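Local coordinates for protein uncharacterized ACR, COG1565 superfamily (Burkholderia thailandensis, PDB 4F3N) that is of unknown function but has the fold of S-adenosylmethionine-dependent methyltransferases and may symmetrically methylate arginine residues of other proteins, at residues 215-220 with 339-344; 222-227 with 245-250; 259-264 with 272-277. One frame throughout, in Å; residues are numbered along the deposited sequence. Where two conformers were deposited one is given.

Interaction 1: 215-220 with 339-344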
ATOM      1  N   GLU A 215      -1.828   0.943   2.851  1.00  9.55           N
ATOM      2  CA  GLU A 215      -2.145   0.821   1.439  1.00  9.74           C
ATOM      3  C   GLU A 215      -1.243   1.643   0.517  1.00 10.02           C
ATOM      4  O   GLU A 215      -1.733   2.283  -0.437  1.00 10.01           O
ATOM      5  CB  GLU A 215      -3.633   1.162   1.245  1.00 10.47           C
ATOM      6  CG  GLU A 215      -4.494   0.016   1.707  1.00 11.33           C
ATOM      7  CD  GLU A 215      -5.959   0.221   1.371  1.00 12.55           C
ATOM      8  OE1 GLU A 215      -6.268   0.173   0.199  1.00 13.33           O
ATOM      9  OE2 GLU A 215      -6.720   0.511   2.293  1.00 15.79           O
ATOM     10  N   VAL A 216       0.063   1.628   0.783  1.00  9.61           N
ATOM     11  CA  VAL A 216       1.008   2.261  -0.108  1.00  9.89           C
ATOM     12  C   VAL A 216       1.823   1.265  -0.913  1.00  9.57           C
ATOM     13  O   VAL A 216       2.162   1.571  -2.073  1.00 10.18           O
ATOM     14  CB  VAL A 216       1.933   3.284   0.612  1.00 10.31           C
ATOM     15  CG1 VAL A 216       1.085   4.405   1.227  1.00 11.11           C
ATOM     16  CG2 VAL A 216       2.764   2.657   1.689  1.00 10.42           C
ATOM     17  N   LEU A 217       2.100   0.083  -0.368  1.00  9.16           N
ATOM     18  CA  LEU A 217       2.872  -0.921  -1.104  1.00  8.99           C
ATOM     19  C   LEU A 217       2.137  -1.414  -2.342  1.00  8.67           C
ATOM     20  O   LEU A 217       2.785  -1.634  -3.428  1.00  9.18           O
ATOM     21  CB  LEU A 217       3.251  -2.086  -0.209  1.00  8.89           C
ATOM     22  CG  LEU A 217       4.191  -1.788   0.980  1.00  9.38           C
ATOM     23  CD1 LEU A 217       4.384  -3.067   1.789  1.00  9.16           C
ATOM     24  CD2 LEU A 217       5.550  -1.163   0.596  1.00  9.73           C
ATOM     25  N   ASP A 218       0.803  -1.492  -2.240  1.00  8.44           N
ATOM     26  CA  ASP A 218      -0.029  -2.007  -3.327  1.00  8.43           C
ATOM     27  C   ASP A 218      -0.049  -1.103  -4.557  1.00  9.25           C
ATOM     28  O   ASP A 218      -0.452  -1.560  -5.609  1.00  9.50           O
ATOM     29  CB  ASP A 218      -1.452  -2.312  -2.849  1.00  8.42           C
ATOM     30  CG  ASP A 218      -2.198  -1.089  -2.407  1.00  8.73           C
ATOM     31  OD1 ASP A 218      -2.243  -0.121  -3.190  1.00  9.14           O
ATOM     32  OD2 ASP A 218      -2.753  -1.061  -1.267  1.00  8.28           O
ATOM     33  N   ALA A 219       0.405   0.142  -4.422  1.00  9.53           N
ATOM     34  CA  ALA A 219       0.317   1.116  -5.550  1.00 10.41           C
ATOM     35  C   ALA A 219       1.681   1.422  -6.124  1.00 10.81           C
ATOM     36  O   ALA A 219       1.807   2.256  -7.028  1.00 10.83           O
ATOM     37  CB  ALA A 219      -0.338   2.398  -5.100  1.00 10.81           C
ATOM     38  N   MET A 220       2.692   0.718  -5.626  1.00 10.84           N
ATOM     39  CA  MET A 220       4.033   0.851  -6.201  1.00 10.83           C
ATOM     40  C   MET A 220       4.168  -0.003  -7.472  1.00  9.95           C
ATOM     41  O   MET A 220       3.577  -1.081  -7.578  1.00  8.89           O
ATOM     42  CB  MET A 220       5.068   0.527  -5.167  1.00 11.86           C
ATOM     43  CG  MET A 220       4.977   1.543  -4.040  1.00 13.38           C
ATOM     44  SD  MET A 220       6.186   1.344  -2.760  1.00 14.79           S
ATOM     45  CE  MET A 220       5.728   2.644  -1.621  1.00 13.71           C
ATOM     46  N   ALA A 339      -1.710  -3.913  -7.227  1.00 10.80           N
ATOM     47  CA  ALA A 339      -1.455  -5.332  -7.154  1.00 10.46           C
ATOM     48  C   ALA A 339      -1.443  -5.666  -5.683  1.00 10.72           C
ATOM     49  O   ALA A 339      -1.130  -4.823  -4.879  1.00 10.65           O
ATOM     50  CB  ALA A 339      -0.105  -5.669  -7.736  1.00 12.02           C
ATOM     51  N   HIS A 340      -1.753  -6.893  -5.326  1.00 10.47           N
ATOM     52  CA  HIS A 340      -1.619  -7.315  -3.924  1.00 10.47           C
ATOM     53  C   HIS A 340      -0.164  -7.374  -3.547  1.00  9.79           C
ATOM     54  O   HIS A 340       0.721  -7.382  -4.406  1.00 10.70           O
ATOM     55  CB  HIS A 340      -2.241  -8.676  -3.748  1.00 10.58           C
ATOM     56  CG  HIS A 340      -3.745  -8.687  -3.760  1.00 11.37           C
ATOM     57  ND1 HIS A 340      -4.517  -7.898  -4.597  1.00 11.55           N
ATOM     58  CD2 HIS A 340      -4.630  -9.447  -3.018  1.00 11.89           C
ATOM     59  CE1 HIS A 340      -5.816  -8.142  -4.350  1.00 11.90           C
ATOM     60  NE2 HIS A 340      -5.891  -9.096  -3.400  1.00 12.83           N
ATOM     61  N   VAL A 341       0.121  -7.380  -2.253  1.00  9.35           N
ATOM     62  CA  VAL A 341       1.450  -7.402  -1.764  1.00  9.05           C
ATOM     63  C   VAL A 341       1.911  -8.819  -1.487  1.00  9.77           C
ATOM     64  O   VAL A 341       1.154  -9.648  -0.944  1.00  9.39           O
ATOM     65  CB  VAL A 341       1.516  -6.532  -0.479  1.00  8.76           C
ATOM     66  CG1 VAL A 341       2.860  -6.651   0.208  1.00  8.78           C
ATOM     67  CG2 VAL A 341       1.163  -5.103  -0.829  1.00  8.24           C
ATOM     68  N   GLU A 342       3.166  -9.097  -1.825  1.00 10.28           N
ATOM     69  CA  GLU A 342       3.756 -10.419  -1.593  1.00 11.30           C
ATOM     70  C   GLU A 342       4.634 -10.295  -0.363  1.00 10.43           C
ATOM     71  O   GLU A 342       5.742  -9.742  -0.411  1.00 10.56           O
ATOM     72  CB  GLU A 342       4.483 -10.886  -2.856  1.00 12.92           C
ATOM     73  CG  GLU A 342       4.832 -12.362  -2.835  1.00 14.16           C
ATOM     74  CD  GLU A 342       6.109 -12.619  -2.110  1.00 16.09           C
ATOM     75  OE1 GLU A 342       7.156 -12.546  -2.767  1.00 19.21           O
ATOM     76  OE2 GLU A 342       6.070 -12.879  -0.900  1.00 16.94           O
ATOM     77  N   PHE A 343       4.092 -10.729   0.782  1.00  9.68           N
ATOM     78  CA  PHE A 343       4.684 -10.392   2.079  1.00  9.34           C
ATOM     79  C   PHE A 343       5.986 -11.104   2.419  1.00  9.54           C
ATOM     80  O   PHE A 343       6.731 -10.606   3.271  1.00  9.79           O
ATOM     81  CB  PHE A 343       3.658 -10.542   3.213  1.00  8.96           C
ATOM     82  CG  PHE A 343       2.699  -9.406   3.294  1.00  8.61           C
ATOM     83  CD1 PHE A 343       3.065  -8.227   3.899  1.00  8.53           C
ATOM     84  CD2 PHE A 343       1.450  -9.494   2.747  1.00  8.33           C
ATOM     85  CE1 PHE A 343       2.195  -7.171   3.958  1.00  8.09           C
ATOM     86  CE2 PHE A 343       0.544  -8.470   2.815  1.00  8.21           C
ATOM     87  CZ  PHE A 343       0.923  -7.269   3.435  1.00  8.18           C
ATOM     88  N   SER A 344       6.291 -12.237   1.778  1.00 10.04           N
ATOM     89  CA  SER A 344       7.574 -12.914   2.041  1.00 10.34           C
ATOM     90  C   SER A 344       8.760 -12.074   1.551  1.00 10.29           C
ATOM     91  O   SER A 344       9.734 -11.885   2.267  1.00 10.58           O
ATOM     92  CB  SER A 344       7.603 -14.306   1.404  1.00 11.05           C
ATOM     93  OG  SER A 344       6.532 -15.079   1.911  1.00 11.06           O
TER

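Interaction 2: 222-227 with 245-250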
ATOM      1  N   VAL A 222       4.624  -2.458 -10.413  1.00  8.84           N
ATOM      2  CA  VAL A 222       4.995  -3.873 -10.490  1.00  9.21           C
ATOM      3  C   VAL A 222       5.429  -4.204 -11.914  1.00  9.18           C
ATOM      4  O   VAL A 222       5.047  -3.500 -12.858  1.00  8.56           O
ATOM      5  CB  VAL A 222       3.852  -4.818 -10.078  1.00  9.26           C
ATOM      6  CG1 VAL A 222       3.460  -4.580  -8.609  1.00  9.66           C
ATOM      7  CG2 VAL A 222       2.604  -4.687 -11.004  1.00  9.40           C
ATOM      8  N   ARG A 223       6.250  -5.245 -12.055  1.00  9.44           N
ATOM      9  CA  ARG A 223       6.500  -5.810 -13.376  0.50  9.78           C
ATOM     10  C   ARG A 223       5.599  -7.039 -13.506  1.00  9.47           C
ATOM     11  O   ARG A 223       5.196  -7.636 -12.516  1.00  9.68           O
ATOM     12  CB  ARG A 223       7.992  -6.099 -13.559  0.50 10.84           C
ATOM     13  CG  ARG A 223       8.788  -4.823 -13.797  0.50 11.77           C
ATOM     14  CD  ARG A 223      10.308  -4.983 -13.676  0.50 13.27           C
ATOM     15  NE  ARG A 223      10.954  -5.193 -14.956  0.50 14.66           N
ATOM     16  CZ  ARG A 223      11.766  -4.321 -15.575  0.50 16.10           C
ATOM     17  NH1 ARG A 223      12.074  -3.143 -15.039  0.50 17.65           N
ATOM     18  NH2 ARG A 223      12.297  -4.636 -16.746  0.50 16.44           N
ATOM     19  N   LEU A 224       5.258  -7.401 -14.725  1.00  9.29           N
ATOM     20  CA  LEU A 224       4.488  -8.589 -14.973  1.00  9.42           C
ATOM     21  C   LEU A 224       5.371  -9.651 -15.600  1.00  9.71           C
ATOM     22  O   LEU A 224       6.243  -9.376 -16.436  1.00  9.63           O
ATOM     23  CB  LEU A 224       3.328  -8.259 -15.893  1.00  9.19           C
ATOM     24  CG  LEU A 224       2.341  -7.201 -15.351  1.00  9.12           C
ATOM     25  CD1 LEU A 224       1.257  -6.811 -16.353  1.00  9.11           C
ATOM     26  CD2 LEU A 224       1.678  -7.720 -14.082  1.00  9.40           C
ATOM     27  N   VAL A 225       5.136 -10.888 -15.203  1.00 10.44           N
ATOM     28  CA  VAL A 225       5.931 -11.986 -15.728  1.00 10.98           C
ATOM     29  C   VAL A 225       4.991 -13.089 -16.168  1.00 11.82           C
ATOM     30  O   VAL A 225       3.933 -13.289 -15.552  1.00 12.01           O
ATOM     31  CB  VAL A 225       6.945 -12.491 -14.690  1.00 11.21           C
ATOM     32  CG1 VAL A 225       7.960 -11.389 -14.367  1.00 11.63           C
ATOM     33  CG2 VAL A 225       6.275 -13.026 -13.391  1.00 11.70           C
ATOM     34  N   ALA A 226       5.344 -13.774 -17.252  1.00 12.85           N
ATOM     35  CA  ALA A 226       4.463 -14.780 -17.829  1.00 13.66           C
ATOM     36  C   ALA A 226       5.256 -16.047 -18.087  1.00 15.22           C
ATOM     37  O   ALA A 226       6.375 -15.992 -18.593  1.00 14.57           O
ATOM     38  CB  ALA A 226       3.860 -14.283 -19.154  1.00 14.05           C
ATOM     39  N   LYS A 227       4.641 -17.174 -17.794  1.00 16.65           N
ATOM     40  CA  LYS A 227       5.281 -18.490 -17.987  1.00 19.30           C
ATOM     41  C   LYS A 227       4.990 -19.011 -19.361  1.00 21.31           C
ATOM     42  O   LYS A 227       3.848 -19.365 -19.663  1.00 20.40           O
ATOM     43  CB  LYS A 227       4.766 -19.492 -16.960  1.00 20.56           C
ATOM     44  CG  LYS A 227       5.437 -20.875 -17.082  1.00 23.17           C
ATOM     45  CD  LYS A 227       6.875 -20.859 -16.607  1.00 25.42           C
ATOM     46  CE  LYS A 227       7.567 -22.227 -16.748  1.00 27.41           C
ATOM     47  NZ  LYS A 227       6.853 -23.293 -16.011  1.00 28.81           N
ATOM     48  N   PHE A 245      -2.833   0.230 -26.746  1.00 12.08           N
ATOM     49  CA  PHE A 245      -1.864  -0.457 -25.871  1.00 11.84           C
ATOM     50  C   PHE A 245      -2.214  -1.950 -25.926  1.00 11.94           C
ATOM     51  O   PHE A 245      -3.401  -2.305 -25.923  1.00 12.09           O
ATOM     52  CB  PHE A 245      -1.934   0.024 -24.441  1.00 12.16           C
ATOM     53  CG  PHE A 245      -1.519   1.475 -24.270  1.00 12.85           C
ATOM     54  CD1 PHE A 245      -0.224   1.864 -24.503  1.00 13.31           C
ATOM     55  CD2 PHE A 245      -2.453   2.431 -23.905  1.00 13.73           C
ATOM     56  CE1 PHE A 245       0.164   3.198 -24.352  1.00 13.91           C
ATOM     57  CE2 PHE A 245      -2.091   3.768 -23.762  1.00 14.77           C
ATOM     58  CZ  PHE A 245      -0.769   4.167 -24.008  1.00 14.17           C
ATOM     59  N   VAL A 246      -1.190  -2.795 -25.920  1.00 11.84           N
ATOM     60  CA  VAL A 246      -1.347  -4.257 -25.875  0.60 11.57           C
ATOM     61  C   VAL A 246      -0.273  -4.814 -24.948  1.00 11.40           C
ATOM     62  O   VAL A 246       0.822  -4.253 -24.909  1.00 10.94           O
ATOM     63  CB  VAL A 246      -1.199  -4.880 -27.282  0.60 12.07           C
ATOM     64  CG1 VAL A 246       0.213  -4.745 -27.855  0.60 11.65           C
ATOM     65  CG2 VAL A 246      -1.608  -6.340 -27.256  0.60 11.82           C
ATOM     66  N   PHE A 247      -0.578  -5.864 -24.174  1.00 10.97           N
ATOM     67  CA  PHE A 247       0.509  -6.576 -23.495  1.00 10.66           C
ATOM     68  C   PHE A 247       1.340  -7.321 -24.539  1.00 10.59           C
ATOM     69  O   PHE A 247       0.801  -7.770 -25.553  1.00 10.37           O
ATOM     70  CB  PHE A 247      -0.027  -7.607 -22.496  1.00 10.64           C
ATOM     71  CG  PHE A 247      -0.680  -7.020 -21.287  1.00 11.32           C
ATOM     72  CD1 PHE A 247       0.067  -6.302 -20.350  1.00 11.81           C
ATOM     73  CD2 PHE A 247      -2.014  -7.240 -21.059  1.00 11.77           C
ATOM     74  CE1 PHE A 247      -0.551  -5.802 -19.212  1.00 12.15           C
ATOM     75  CE2 PHE A 247      -2.630  -6.772 -19.918  1.00 12.74           C
ATOM     76  CZ  PHE A 247      -1.896  -6.052 -19.005  1.00 12.74           C
ATOM     77  N   ALA A 248       2.626  -7.479 -24.269  1.00 10.16           N
ATOM     78  CA  ALA A 248       3.519  -8.173 -25.167  1.00 10.78           C
ATOM     79  C   ALA A 248       4.570  -8.828 -24.367  1.00 11.32           C
ATOM     80  O   ALA A 248       5.169  -8.187 -23.505  1.00 10.62           O
ATOM     81  CB  ALA A 248       4.148  -7.225 -26.178  1.00 10.55           C
ATOM     82  N   ASP A 249       4.819 -10.108 -24.647  1.00 12.03           N
ATOM     83  CA  ASP A 249       5.762 -10.886 -23.851  1.00 13.27           C
ATOM     84  C   ASP A 249       7.130 -10.940 -24.518  1.00 14.93           C
ATOM     85  O   ASP A 249       7.201 -11.134 -25.725  1.00 15.16           O
ATOM     86  CB  ASP A 249       5.205 -12.285 -23.653  1.00 13.55           C
ATOM     87  CG  ASP A 249       3.968 -12.305 -22.809  1.00 14.05           C
ATOM     88  OD1 ASP A 249       3.838 -11.431 -21.940  1.00 12.88           O
ATOM     89  OD2 ASP A 249       3.139 -13.223 -22.996  1.00 14.26           O
ATOM     90  N   ARG A 250       8.197 -10.733 -23.735  1.00 16.48           N
ATOM     91  CA  ARG A 250       9.576 -10.689 -24.255  1.00 19.87           C
ATOM     92  C   ARG A 250      10.510 -11.427 -23.319  1.00 20.64           C
ATOM     93  O   ARG A 250      10.327 -11.363 -22.108  1.00 18.34           O
ATOM     94  CB  ARG A 250      10.037  -9.234 -24.297  1.00 23.27           C
ATOM     95  CG  ARG A 250      10.915  -8.903 -25.465  1.00 28.38           C
ATOM     96  CD  ARG A 250      10.994  -7.405 -25.675  1.00 30.01           C
ATOM     97  NE  ARG A 250      11.928  -6.806 -24.734  1.00 33.54           N
ATOM     98  CZ  ARG A 250      12.472  -5.595 -24.880  1.00 34.68           C
ATOM     99  NH1 ARG A 250      13.305  -5.137 -23.949  1.00 35.95           N
ATOM    100  NH2 ARG A 250      12.185  -4.836 -25.939  1.00 35.41           N
TER

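Interaction 3: 259-264 with 272-277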
ATOM      1  N   ALA A 259      15.752 -16.735 -13.052  1.00 44.65           N
ATOM      2  CA  ALA A 259      16.116 -17.710 -12.013  1.00 44.85           C
ATOM      3  C   ALA A 259      15.236 -17.551 -10.781  1.00 44.21           C
ATOM      4  O   ALA A 259      14.727 -18.548 -10.244  1.00 45.17           O
ATOM      5  CB  ALA A 259      17.594 -17.598 -11.631  1.00 46.84           C
ATOM      6  N   ARG A 260      15.037 -16.303 -10.347  1.00 41.75           N
ATOM      7  CA  ARG A 260      14.197 -16.042  -9.176  1.00 39.75           C
ATOM      8  C   ARG A 260      12.766 -16.570  -9.341  1.00 36.74           C
ATOM      9  O   ARG A 260      12.077 -16.766  -8.353  1.00 36.38           O
ATOM     10  CB  ARG A 260      14.185 -14.554  -8.786  1.00 40.65           C
ATOM     11  CG  ARG A 260      13.704 -13.605  -9.874  1.00 44.04           C
ATOM     12  CD  ARG A 260      13.336 -12.209  -9.358  1.00 45.15           C
ATOM     13  NE  ARG A 260      12.625 -11.432 -10.395  1.00 46.34           N
ATOM     14  CZ  ARG A 260      12.488 -10.105 -10.412  1.00 48.93           C
ATOM     15  NH1 ARG A 260      13.022  -9.368  -9.443  1.00 47.77           N
ATOM     16  NH2 ARG A 260      11.818  -9.505 -11.408  1.00 47.76           N
ATOM     17  N   LEU A 261      12.317 -16.799 -10.576  1.00 33.58           N
ATOM     18  CA  LEU A 261      10.958 -17.288 -10.811  1.00 32.65           C
ATOM     19  C   LEU A 261      10.833 -18.817 -10.809  1.00 34.33           C
ATOM     20  O   LEU A 261       9.716 -19.354 -10.760  1.00 32.87           O
ATOM     21  CB  LEU A 261      10.424 -16.702 -12.120  1.00 31.12           C
ATOM     22  CG  LEU A 261      10.383 -15.172 -12.140  1.00 30.75           C
ATOM     23  CD1 LEU A 261       9.935 -14.677 -13.494  1.00 28.49           C
ATOM     24  CD2 LEU A 261       9.470 -14.628 -11.049  1.00 30.44           C
ATOM     25  N   ALA A 262      11.974 -19.515 -10.846  1.00 36.95           N
ATOM     26  CA  ALA A 262      12.000 -20.988 -10.944  1.00 39.59           C
ATOM     27  C   ALA A 262      11.195 -21.675  -9.847  1.00 40.54           C
ATOM     28  O   ALA A 262      10.594 -22.717 -10.094  1.00 44.25           O
ATOM     29  CB  ALA A 262      13.438 -21.490 -10.931  1.00 38.88           C
ATOM     30  N   GLY A 263      11.174 -21.089  -8.650  1.00 40.02           N
ATOM     31  CA  GLY A 263      10.479 -21.660  -7.500  1.00 39.75           C
ATOM     32  C   GLY A 263       8.960 -21.710  -7.598  1.00 40.36           C
ATOM     33  O   GLY A 263       8.309 -22.418  -6.818  1.00 40.91           O
ATOM     34  N   ILE A 264       8.386 -20.988  -8.557  1.00 37.06           N
ATOM     35  CA  ILE A 264       6.938 -20.887  -8.678  1.00 36.30           C
ATOM     36  C   ILE A 264       6.349 -22.125  -9.355  1.00 37.90           C
ATOM     37  O   ILE A 264       6.772 -22.521 -10.439  1.00 36.36           O
ATOM     38  CB  ILE A 264       6.530 -19.604  -9.433  1.00 34.75           C
ATOM     39  CG1 ILE A 264       7.154 -18.392  -8.754  1.00 33.01           C
ATOM     40  CG2 ILE A 264       5.014 -19.492  -9.499  1.00 34.85           C
ATOM     41  CD1 ILE A 264       6.797 -17.064  -9.387  1.00 31.89           C
ATOM     42  N   THR A 272       1.737 -13.263 -13.558  1.00 12.48           N
ATOM     43  CA  THR A 272       1.753 -12.750 -12.196  1.00 12.31           C
ATOM     44  C   THR A 272       2.659 -11.526 -12.101  1.00 12.02           C
ATOM     45  O   THR A 272       3.232 -11.061 -13.102  1.00 11.28           O
ATOM     46  CB  THR A 272       2.151 -13.859 -11.191  1.00 13.01           C
ATOM     47  OG1 THR A 272       1.794 -13.441  -9.868  1.00 12.61           O
ATOM     48  CG2 THR A 272       3.691 -14.213 -11.308  1.00 12.76           C
ATOM     49  N   GLU A 273       2.787 -10.991 -10.896  1.00 11.82           N
ATOM     50  CA  GLU A 273       3.497  -9.736 -10.672  1.00 11.93           C
ATOM     51  C   GLU A 273       4.726  -9.994  -9.860  1.00 11.78           C
ATOM     52  O   GLU A 273       4.713 -10.872  -8.983  1.00 12.85           O
ATOM     53  CB  GLU A 273       2.643  -8.759  -9.851  1.00 11.57           C
ATOM     54  CG  GLU A 273       1.310  -8.403 -10.433  1.00 11.96           C
ATOM     55  CD  GLU A 273       0.275  -9.482 -10.208  1.00 13.06           C
ATOM     56  OE1 GLU A 273       0.358 -10.165  -9.158  1.00 13.28           O
ATOM     57  OE2 GLU A 273      -0.609  -9.660 -11.074  1.00 13.89           O
ATOM     58  N   THR A 274       5.788  -9.237 -10.159  1.00 11.33           N
ATOM     59  CA  THR A 274       6.886  -9.027  -9.250  1.00 11.20           C
ATOM     60  C   THR A 274       6.859  -7.585  -8.676  1.00 10.63           C
ATOM     61  O   THR A 274       6.293  -6.656  -9.277  1.00 10.02           O
ATOM     62  CB  THR A 274       8.257  -9.356  -9.876  1.00 11.35           C
ATOM     63  OG1 THR A 274       8.541  -8.438 -10.931  1.00 10.45           O
ATOM     64  CG2 THR A 274       8.256 -10.791 -10.447  1.00 11.52           C
ATOM     65  N   HIS A 275       7.473  -7.444  -7.501  1.00 11.41           N
ATOM     66  CA  HIS A 275       7.360  -6.249  -6.646  1.00 11.24           C
ATOM     67  C   HIS A 275       8.670  -5.599  -6.313  1.00 11.51           C
ATOM     68  O   HIS A 275       8.913  -5.221  -5.155  1.00 10.95           O
ATOM     69  CB  HIS A 275       6.612  -6.602  -5.355  1.00 12.70           C
ATOM     70  CG  HIS A 275       5.351  -7.361  -5.605  1.00 12.95           C
ATOM     71  ND1 HIS A 275       5.348  -8.687  -5.726  1.00 14.19           N
ATOM     72  CD2 HIS A 275       4.055  -6.945  -5.708  1.00 14.28           C
ATOM     73  CE1 HIS A 275       4.103  -9.098  -5.946  1.00 14.56           C
ATOM     74  NE2 HIS A 275       3.310  -8.031  -5.945  1.00 14.63           N
ATOM     75  N   ASP A 276       9.550  -5.461  -7.313  1.00 11.35           N
ATOM     76  CA  ASP A 276      10.885  -4.863  -7.088  1.00 11.58           C
ATOM     77  C   ASP A 276      10.779  -3.473  -6.434  1.00  9.85           C
ATOM     78  O   ASP A 276      11.588  -3.156  -5.541  1.00  9.40           O
ATOM     79  CB  ASP A 276      11.725  -4.767  -8.370  1.00 13.46           C
ATOM     80  CG  ASP A 276      12.126  -6.129  -8.932  1.00 15.75           C
ATOM     81  OD1 ASP A 276      12.439  -7.037  -8.171  1.00 19.64           O
ATOM     82  OD2 ASP A 276      12.162  -6.285 -10.151  1.00 17.95           O
ATOM     83  N   ALA A 277       9.809  -2.653  -6.849  1.00  9.25           N
ATOM     84  CA  ALA A 277       9.738  -1.276  -6.352  1.00  8.64           C
ATOM     85  C   ALA A 277       9.362  -1.258  -4.884  1.00  8.44           C
ATOM     86  O   ALA A 277       9.906  -0.484  -4.104  1.00  8.11           O
ATOM     87  CB  ALA A 277       8.763  -0.427  -7.155  1.00  8.13           C
TER

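Interaction 1: 215-220 with 339-344
Where the Rossmann-like core sheet of the methyltransferase fold meets a smaller four-stranded sheet, the loop that leaves strand 210-214 brings L217 and D218 against A339 and V341, on the last part of strand 336-342. All four residues are buried. One backbone bond ties the segments: A339 N donates to D218 O over 3.1 Å, nearly straight at 164° and in the carbonyl plane. Close beside it, A339 O lies 3.2 Å from D218 CB. The apolar half of the contact comes from V341, whose branch CG2 wedges against the root of the L217 side chain and reaches its CB at 3.7 Å, while passing 3.9 Å from D218 N. Chi1 of V341 (172°) puts CG1 anti to the backbone N and leaves CG2 beside that N, turned to the 3-10 turn 217-219. The L217 side chain also packs on F281 and V282 of helix 276-288. D218 N is itself held by the D298 carboxylate. In the same loop, E215 OE1 bonds to T113, a residue seen to bind S-adenosyl-L-homocysteine, which places the loop beside that site, consistent with a role in shaping it. The other branch of V341, CG1, rests 3.7 Å above the F343 ring, over its centre, where the strand gives way to helix 343-352. E342 occupies the N-cap of that helix, its OE2 taking a weak bond of 2.8 Å from S344 N.

Interaction 2: 222-227 with 245-250
Side-chain packing across a skipped strand joins L224 and A226 to F247 and D249 at the periphery of the chain, the centre of the contact about 22 Å from that of the chain. The leucine makes the tighter touch: its CD1 comes to 3.5 Å from F247 CE1 and 4.2 Å from F247 CZ, the two side chains meeting at a slant. Chi1 of L224, -60°, sets CG anti to the carbonyl carbon, and from there CD1 reaches the outer end of the phenyl ring. F247 is partly exposed, and its ring also meets that of F329. Strands 223-228, 231-239 and 245-250 follow one another as a beta meander, so the outer two have the same sense, though they splay strongly apart in direction, with 231-239 between them. The pairs keep that order, L224 facing F247 and A226, two residues on, facing D249. A226 and D249 have CA atoms only 7.3 Å apart, less than expected for second neighbours in a flat sheet, consistent with a strongly curled one. Here the A226 methyl lies almost evenly against both carboxylate oxygens, with CB 4.0 Å from D249 OD1 and 4.1 Å from D249 OD2. The charge of D249 is answered from the middle strand, where R235 NE forms a salt bridge to OD1. The backbone of R235 also bonds to that of L224, while A226 pairs with C233.

Interaction 3: 259-264 with 272-277
The guanidinium of R260 lies with one face over T274, whose CB is 3.9 Å from R260 NH2, while its edge meets the carboxylate of D276. R260 leaves the backbone with CG in the crowded position between N and the carbonyl carbon, then runs extended from CG to NE, which carries the charge across to the start of helix 276-288. There the two side chains come from opposite directions and form a salt bridge. Its shortest bond, R260 NH1 to D276 OD1 at 2.7 Å, is bent (135°); it uses the syn lone pair of the oxygen, although the partner stands 21° out of the guanidinium plane. Weaker bonds link D276 OD2 to R260 NH1 at 3.3 Å and to R260 NH2 at 3.5 Å. OD2 lies in the guanidinium plane, yet the two flat groups are turned 33° against each other, so the ion pair is not coplanar. T274 OG1 approaches NH2 of the arginine at a poor angle and makes no bond with it. On the apolar side, buried L261 crosses T274 at about a right angle, its CD2 touching the threonine CG2 at 4.1 Å. The negative charge of D276 falls on the first turn of its helix, where the helix dipole would tend to favour it. Two type I turns, A259-A262 and L261-I264, shape the chain after helix 256-259 and fold it over strand 271-274, with L261 also packing on V225 of strand 223-228 and W232 of strand 231-239.

In the fold
The three contacts lie in succession from the S-adenosyl-L-homocysteine site out to the peripheral sheet. Interaction 1 lies innermost: the D218 side chain is about 6 Å from that of T113 and about 8 Å from that of N214, both seen to bind S-adenosyl-L-homocysteine. Interactions 2 and 3, their centres about 18 and 14 Å from that of interaction 1, lie away from those residues. They share a sheet, their neighbouring strands tied by probable backbone hydrogen bonds, V225 N to T272 O at 2.8 Å and R223 O to T274 N at 2.9 Å. Both touch interaction 1: V222 CG1 packs 3.8 Å from A339 CB, and H275 CE1 lies 3.6 Å from E342 CB.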